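Local coordinates for retropepsin-like aspartic endopeptidase domain-containing protein (Legionella pneumophila subsp. pneumophila str. Philadelphia 1, PDB 2PMA) that is of unknown function but belongs to a family of putative ATP-dependent zinc proteases with a retropepsin-like aspartic endopeptidase fold, at residues 88-100 with 104-116. Numbering follows the deposited sequence.
Sequences PIKRPVVLLNIKL and VRTIKVNLTNRKR
The carbonyl oxygen of Leu111 is gripped by the guanidinium of Arg91: NE lies 2.9 Å from O, in the carbonyl plane, and NH1 adds a weaker bond to the same oxygen. This grip lies at the open end of a long, twisted antiparallel beta hairpin, strands 90-100 and 104-112, within a mixed sheet consistent with a retropepsin-like fold. Arginine suits the place because its chain, bent at chi2 (-57°) and chi3 (-51°), curls back so that one edge of the guanidinium meets the oxygen. Its two faces are covered by Pro92 CD and by the amide of Asn113, whose plane is turned 48° from that of the guanidinium.

Pro92 stands opposite Leu111 in the register, where an ordinary residue would offer its N-H to Leu111 O. Proline has none to give, and the Arg91 side chain supplies the bond instead, while Pro92 O still accepts the N-H of Leu111. From there the backbone ladder runs through the pairs Val94-Val109, Leu96-Ile107 and Ile98-Arg105, each joined by two hydrogen bonds.

Valine, leucine and isoleucine side chains fill the buried face between these pairs. Leu111 crosses Val94 at about a right angle, its CD2 3.9 Å from Val94 CG2, and Phe51 of strand 46-55 touches both. In the modelled conformers Val109 packs against Val94 through one methyl and against Leu96 through the other.

The other face is more mixed. Nearer the turn, Asn97 bonds through ND2 to Asp15, and its OD1 lies close to Thr106 OG1 in the conformer given. Farther along, Leu95 lies alongside Lys108, and the aliphatic part of this exposed chain shields the leucine, with Leu95 CD2 3.6 Å from Lys108 CG.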
loop_
_atom_site.group_PDB
_atom_site.type_symbol
_atom_site.label_atom_id
_atom_site.label_comp_id
_atom_site.label_asym_id
_atom_site.label_seq_id
_atom_site.Cartn_x
_atom_site.Cartn_y
_atom_site.Cartn_z
ATOM N N PRO A 88 4.896 18.174 -8.697
ATOM C CA PRO A 88 4.769 17.402 -9.940
ATOM C C PRO A 88 5.893 16.368 -9.980
ATOM O O PRO A 88 6.620 16.268 -10.965
ATOM C CB PRO A 88 4.965 18.472 -11.018
ATOM C CG PRO A 88 5.913 19.475 -10.376
ATOM C CD PRO A 88 5.787 19.339 -8.865
ATOM N N ILE A 89 5.997 15.611 -8.894
ATOM C CA ILE A 89 7.088 14.684 -8.627
ATOM C C ILE A 89 6.636 13.333 -9.199
ATOM O O ILE A 89 5.500 12.944 -8.947
ATOM C CB ILE A 89 7.258 14.661 -7.068
ATOM C CG1 ILE A 89 8.018 15.919 -6.585
ATOM C CG2 ILE A 89 7.946 13.437 -6.537
ATOM C CD1 ILE A 89 9.462 16.041 -7.139
ATOM N N LYS A 90 7.482 12.639 -9.962
ATOM C CA LYS A 90 7.131 11.268 -10.401
ATOM C C LYS A 90 7.647 10.289 -9.383
ATOM O O LYS A 90 8.801 10.412 -8.978
ATOM C CB LYS A 90 7.770 10.954 -11.760
ATOM C CG LYS A 90 7.070 11.694 -12.906
ATOM C CD LYS A 90 7.673 11.317 -14.262
ATOM C CE LYS A 90 6.506 11.046 -15.239
ATOM N NZ LYS A 90 6.899 10.665 -16.652
ATOM N N ARG A 91 6.800 9.324 -8.993
ATOM C CA ARG A 91 7.206 8.251 -8.091
ATOM C C ARG A 91 6.934 6.898 -8.751
ATOM O O ARG A 91 6.063 6.799 -9.677
ATOM C CB ARG A 91 6.451 8.343 -6.768
ATOM C CG ARG A 91 6.799 9.663 -5.936
ATOM C CD ARG A 91 8.297 9.845 -5.612
ATOM N NE ARG A 91 8.840 8.626 -5.000
ATOM C CZ ARG A 91 10.062 8.162 -5.230
ATOM N NH1 ARG A 91 10.435 7.023 -4.670
ATOM N NH2 ARG A 91 10.903 8.828 -6.045
ATOM N N PRO A 92 7.687 5.868 -8.320
ATOM C CA PRO A 92 7.538 4.578 -8.946
ATOM C C PRO A 92 6.319 3.849 -8.373
ATOM O O PRO A 92 5.954 4.021 -7.186
ATOM C CB PRO A 92 8.876 3.882 -8.608
ATOM C CG PRO A 92 9.252 4.430 -7.211
ATOM C CD PRO A 92 8.707 5.869 -7.246
ATOM N N VAL A 93 5.745 2.991 -9.210
ATOM C CA VAL A 93 4.621 2.171 -8.812
ATOM C C VAL A 93 5.045 0.713 -8.830
ATOM O O VAL A 93 5.601 0.234 -9.831
ATOM C CB VAL A 93 3.499 2.292 -9.831
ATOM C CG1 VAL A 93 2.290 1.447 -9.367
ATOM C CG2 VAL A 93 3.114 3.771 -10.078
ATOM N N VAL A 94 4.760 -0.005 -7.748
ATOM C CA VAL A 94 5.113 -1.444 -7.652
ATOM C C VAL A 94 3.871 -2.241 -7.292
ATOM O O VAL A 94 2.890 -1.674 -6.800
ATOM C CB VAL A 94 6.202 -1.736 -6.561
ATOM C CG1 VAL A 94 7.501 -1.029 -6.963
ATOM C CG2 VAL A 94 5.731 -1.310 -5.134
ATOM N N LEU A 95 3.931 -3.559 -7.486
ATOM C CA LEU A 95 2.842 -4.424 -7.075
ATOM C C LEU A 95 3.175 -4.941 -5.673
ATOM O O LEU A 95 4.330 -5.374 -5.415
ATOM C CB LEU A 95 2.757 -5.618 -8.024
ATOM C CG LEU A 95 2.338 -5.274 -9.455
ATOM C CD1 LEU A 95 2.157 -6.573 -10.246
ATOM C CD2 LEU A 95 1.061 -4.444 -9.439
ATOM N N LEU A 96 2.176 -4.952 -4.794
ATOM C CA LEU A 96 2.372 -5.295 -3.374
ATOM C C LEU A 96 1.237 -6.214 -2.928
ATOM O O LEU A 96 0.079 -5.887 -3.158
ATOM C CB LEU A 96 2.326 -4.006 -2.538
ATOM C CG LEU A 96 2.267 -3.973 -0.997
ATOM C CD1 LEU A 96 3.617 -4.214 -0.331
ATOM C CD2 LEU A 96 1.731 -2.628 -0.539
ATOM N N ASN A 97 1.587 -7.343 -2.286
ATOM C CA ASN A 97 0.603 -8.320 -1.776
ATOM C C ASN A 97 0.100 -7.838 -0.428
ATOM O O ASN A 97 0.881 -7.674 0.518
ATOM C CB ASN A 97 1.247 -9.724 -1.640
ATOM C CG ASN A 97 1.969 -10.155 -2.897
ATOM O OD1 ASN A 97 1.446 -9.961 -3.980
ATOM N ND2 ASN A 97 3.182 -10.750 -2.762
ATOM N N ILE A 98 -1.202 -7.554 -0.354
ATOM C CA ILE A 98 -1.793 -6.917 0.845
ATOM C C ILE A 98 -3.035 -7.685 1.295
ATOM O O ILE A 98 -3.907 -8.017 0.476
ATOM C CB ILE A 98 -2.230 -5.476 0.557
ATOM C CG1 ILE A 98 -1.010 -4.627 0.183
ATOM C CG2 ILE A 98 -2.932 -4.841 1.783
ATOM C CD1 ILE A 98 -1.343 -3.241 -0.273
ATOM N N LYS A 99 -3.106 -7.940 2.606
ATOM C CA LYS A 99 -4.250 -8.623 3.193
ATOM C C LYS A 99 -5.078 -7.608 3.996
ATOM O O LYS A 99 -4.536 -6.821 4.769
ATOM C CB LYS A 99 -3.761 -9.783 4.066
ATOM C CG LYS A 99 -4.860 -10.538 4.822
ATOM C CD LYS A 99 -4.245 -11.673 5.597
ATOM C CE LYS A 99 -5.278 -12.739 5.938
ATOM N NZ LYS A 99 -6.181 -12.255 7.011
ATOM N N LEU A 100 -6.379 -7.594 3.761
ATOM C CA LEU A 100 -7.316 -6.724 4.484
ATOM C C LEU A 100 -8.445 -7.650 4.928
ATOM O O LEU A 100 -9.162 -8.195 4.078
ATOM C CB LEU A 100 -7.848 -5.618 3.565
ATOM C CG LEU A 100 -8.957 -4.699 4.113
ATOM C CD1 LEU A 100 -8.422 -3.900 5.276
ATOM C CD2 LEU A 100 -9.427 -3.746 2.982
ATOM N N VAL A 104 -6.947 -11.278 0.318
ATOM C CA VAL A 104 -5.615 -10.909 -0.131
ATOM C C VAL A 104 -5.691 -10.455 -1.602
ATOM O O VAL A 104 -6.361 -11.103 -2.418
ATOM C CB VAL A 104 -4.646 -12.102 -0.007
ATOM C CG1 VAL A 104 -3.222 -11.720 -0.518
ATOM C CG2 VAL A 104 -4.578 -12.597 1.460
ATOM N N ARG A 105 -5.019 -9.349 -1.936
ATOM C CA ARG A 105 -4.999 -8.847 -3.324
ATOM C C ARG A 105 -3.592 -8.344 -3.655
ATOM O O ARG A 105 -2.816 -8.047 -2.780
ATOM C CB ARG A 105 -5.982 -7.683 -3.528
ATOM C CG ARG A 105 -7.471 -8.008 -3.289
ATOM C CD ARG A 105 -8.082 -8.904 -4.412
ATOM N NE ARG A 105 -9.516 -9.086 -4.145
ATOM C CZ ARG A 105 -10.040 -10.035 -3.374
ATOM N NH1 ARG A 105 -9.261 -10.929 -2.778
ATOM N NH2 ARG A 105 -11.363 -10.088 -3.201
ATOM N N THR A 106 -3.289 -8.281 -4.939
ATOM C CA THR A 106 -2.048 -7.696 -5.373
ATOM C C THR A 106 -2.462 -6.356 -5.967
ATOM O O THR A 106 -3.347 -6.267 -6.820
ATOM C CB THR A 106 -1.278 -8.655 -6.287
ATOM O OG1 THR A 106 -1.080 -9.889 -5.557
ATOM C CG2 THR A 106 0.089 -8.083 -6.689
ATOM N N ILE A 107 -1.862 -5.312 -5.417
ATOM C CA ILE A 107 -2.337 -3.966 -5.598
ATOM C C ILE A 107 -1.168 -3.060 -6.024
ATOM O O ILE A 107 -0.042 -3.210 -5.524
ATOM C CB ILE A 107 -3.008 -3.495 -4.270
ATOM C CG1 ILE A 107 -4.487 -3.984 -4.248
ATOM C CG2 ILE A 107 -2.863 -1.992 -4.066
ATOM C CD1 ILE A 107 -5.231 -3.637 -3.023
ATOM N N LYS A 108 -1.448 -2.139 -6.955
ATOM C CA LYS A 108 -0.468 -1.125 -7.376
ATOM C C LYS A 108 -0.337 -0.046 -6.297
ATOM O O LYS A 108 -1.354 0.551 -5.814
ATOM C CB LYS A 108 -0.921 -0.453 -8.681
ATOM C CG LYS A 108 -0.853 -1.396 -9.882
ATOM C CD LYS A 108 -1.264 -0.649 -11.180
ATOM C CE LYS A 108 -1.156 -1.597 -12.386
ATOM N NZ LYS A 108 -1.453 -0.914 -13.717
ATOM N N VAL A 109 0.896 0.166 -5.856
ATOM C CA VAL A 109 1.148 1.172 -4.836
ATOM C C VAL A 109 2.311 2.058 -5.250
ATOM O O VAL A 109 3.353 1.565 -5.716
ATOM C CB VAL A 109 1.448 0.572 -3.451
ATOM C CG1 VAL A 109 0.197 -0.179 -2.884
ATOM C CG2 VAL A 109 2.670 -0.340 -3.500
ATOM N N ASN A 110 2.124 3.361 -5.044
ATOM C CA ASN A 110 3.188 4.358 -5.222
ATOM C C ASN A 110 4.140 4.288 -4.030
ATOM O O ASN A 110 3.702 4.123 -2.876
ATOM C CB ASN A 110 2.589 5.778 -5.319
ATOM C CG ASN A 110 1.617 5.958 -6.515
ATOM O OD1 ASN A 110 1.492 5.096 -7.372
ATOM N ND2 ASN A 110 0.944 7.122 -6.568
ATOM N N LEU A 111 5.444 4.416 -4.283
ATOM C CA LEU A 111 6.387 4.449 -3.178
ATOM C C LEU A 111 6.745 5.881 -2.921
ATOM O O LEU A 111 7.336 6.522 -3.798
ATOM C CB LEU A 111 7.640 3.640 -3.544
ATOM C CG LEU A 111 7.427 2.158 -3.802
ATOM C CD1 LEU A 111 8.768 1.426 -4.037
ATOM C CD2 LEU A 111 6.656 1.482 -2.642
ATOM N N THR A 112 6.381 6.409 -1.755
ATOM C CA THR A 112 6.448 7.868 -1.579
ATOM C C THR A 112 7.497 8.235 -0.580
ATOM O O THR A 112 7.796 7.451 0.314
ATOM C CB THR A 112 5.095 8.446 -1.082
ATOM O OG1 THR A 112 4.673 7.688 0.056
ATOM C CG2 THR A 112 4.041 8.334 -2.179
ATOM N N ASN A 113 7.986 9.474 -0.712
ATOM C CA ASN A 113 9.170 9.935 0.003
ATOM C C ASN A 113 8.832 10.634 1.320
ATOM O O ASN A 113 9.713 10.800 2.149
ATOM C CB ASN A 113 9.946 10.960 -0.869
ATOM C CG ASN A 113 10.494 10.346 -2.149
ATOM O OD1 ASN A 113 10.630 11.020 -3.209
ATOM N ND2 ASN A 113 10.799 9.090 -2.071
ATOM N N ARG A 114 7.583 11.068 1.490
ATOM C CA ARG A 114 7.245 11.862 2.663
ATOM C C ARG A 114 7.170 11.002 3.927
ATOM O O ARG A 114 6.460 9.988 3.959
ATOM C CB ARG A 114 5.961 12.659 2.450
ATOM C CG ARG A 114 5.754 13.755 3.487
ATOM C CD ARG A 114 6.562 15.022 3.179
ATOM N NE ARG A 114 7.152 15.608 4.386
ATOM C CZ ARG A 114 8.343 15.275 4.887
ATOM N NH1 ARG A 114 8.786 15.874 5.984
ATOM N NH2 ARG A 114 9.100 14.349 4.301
ATOM N N LYS A 115 7.925 11.434 4.942
ATOM C CA LYS A 115 7.980 10.804 6.265
ATOM C C LYS A 115 7.095 11.543 7.289
ATOM O O LYS A 115 7.056 11.158 8.463
ATOM C CB LYS A 115 9.433 10.708 6.767
ATOM C CG LYS A 115 9.601 9.842 8.045
ATOM C CD LYS A 115 11.056 9.406 8.325
ATOM C CE LYS A 115 11.308 7.931 7.911
ATOM N NZ LYS A 115 11.836 7.799 6.520
ATOM N N ARG A 116 6.409 12.599 6.829
ATOM C CA ARG A 116 5.385 13.297 7.610
ATOM C C ARG A 116 4.006 12.773 7.198
ATOM O O ARG A 116 3.607 12.888 6.033
ATOM C CB ARG A 116 5.518 14.825 7.434
ATOM C CG ARG A 116 4.224 15.607 7.153
ATOM C CD ARG A 116 4.125 15.980 5.675
ATOM N NE ARG A 116 2.750 16.147 5.208
ATOM C CZ ARG A 116 2.103 15.294 4.412
ATOM N NH1 ARG A 116 2.689 14.189 3.971
ATOM N NH2 ARG A 116 0.856 15.552 4.046
#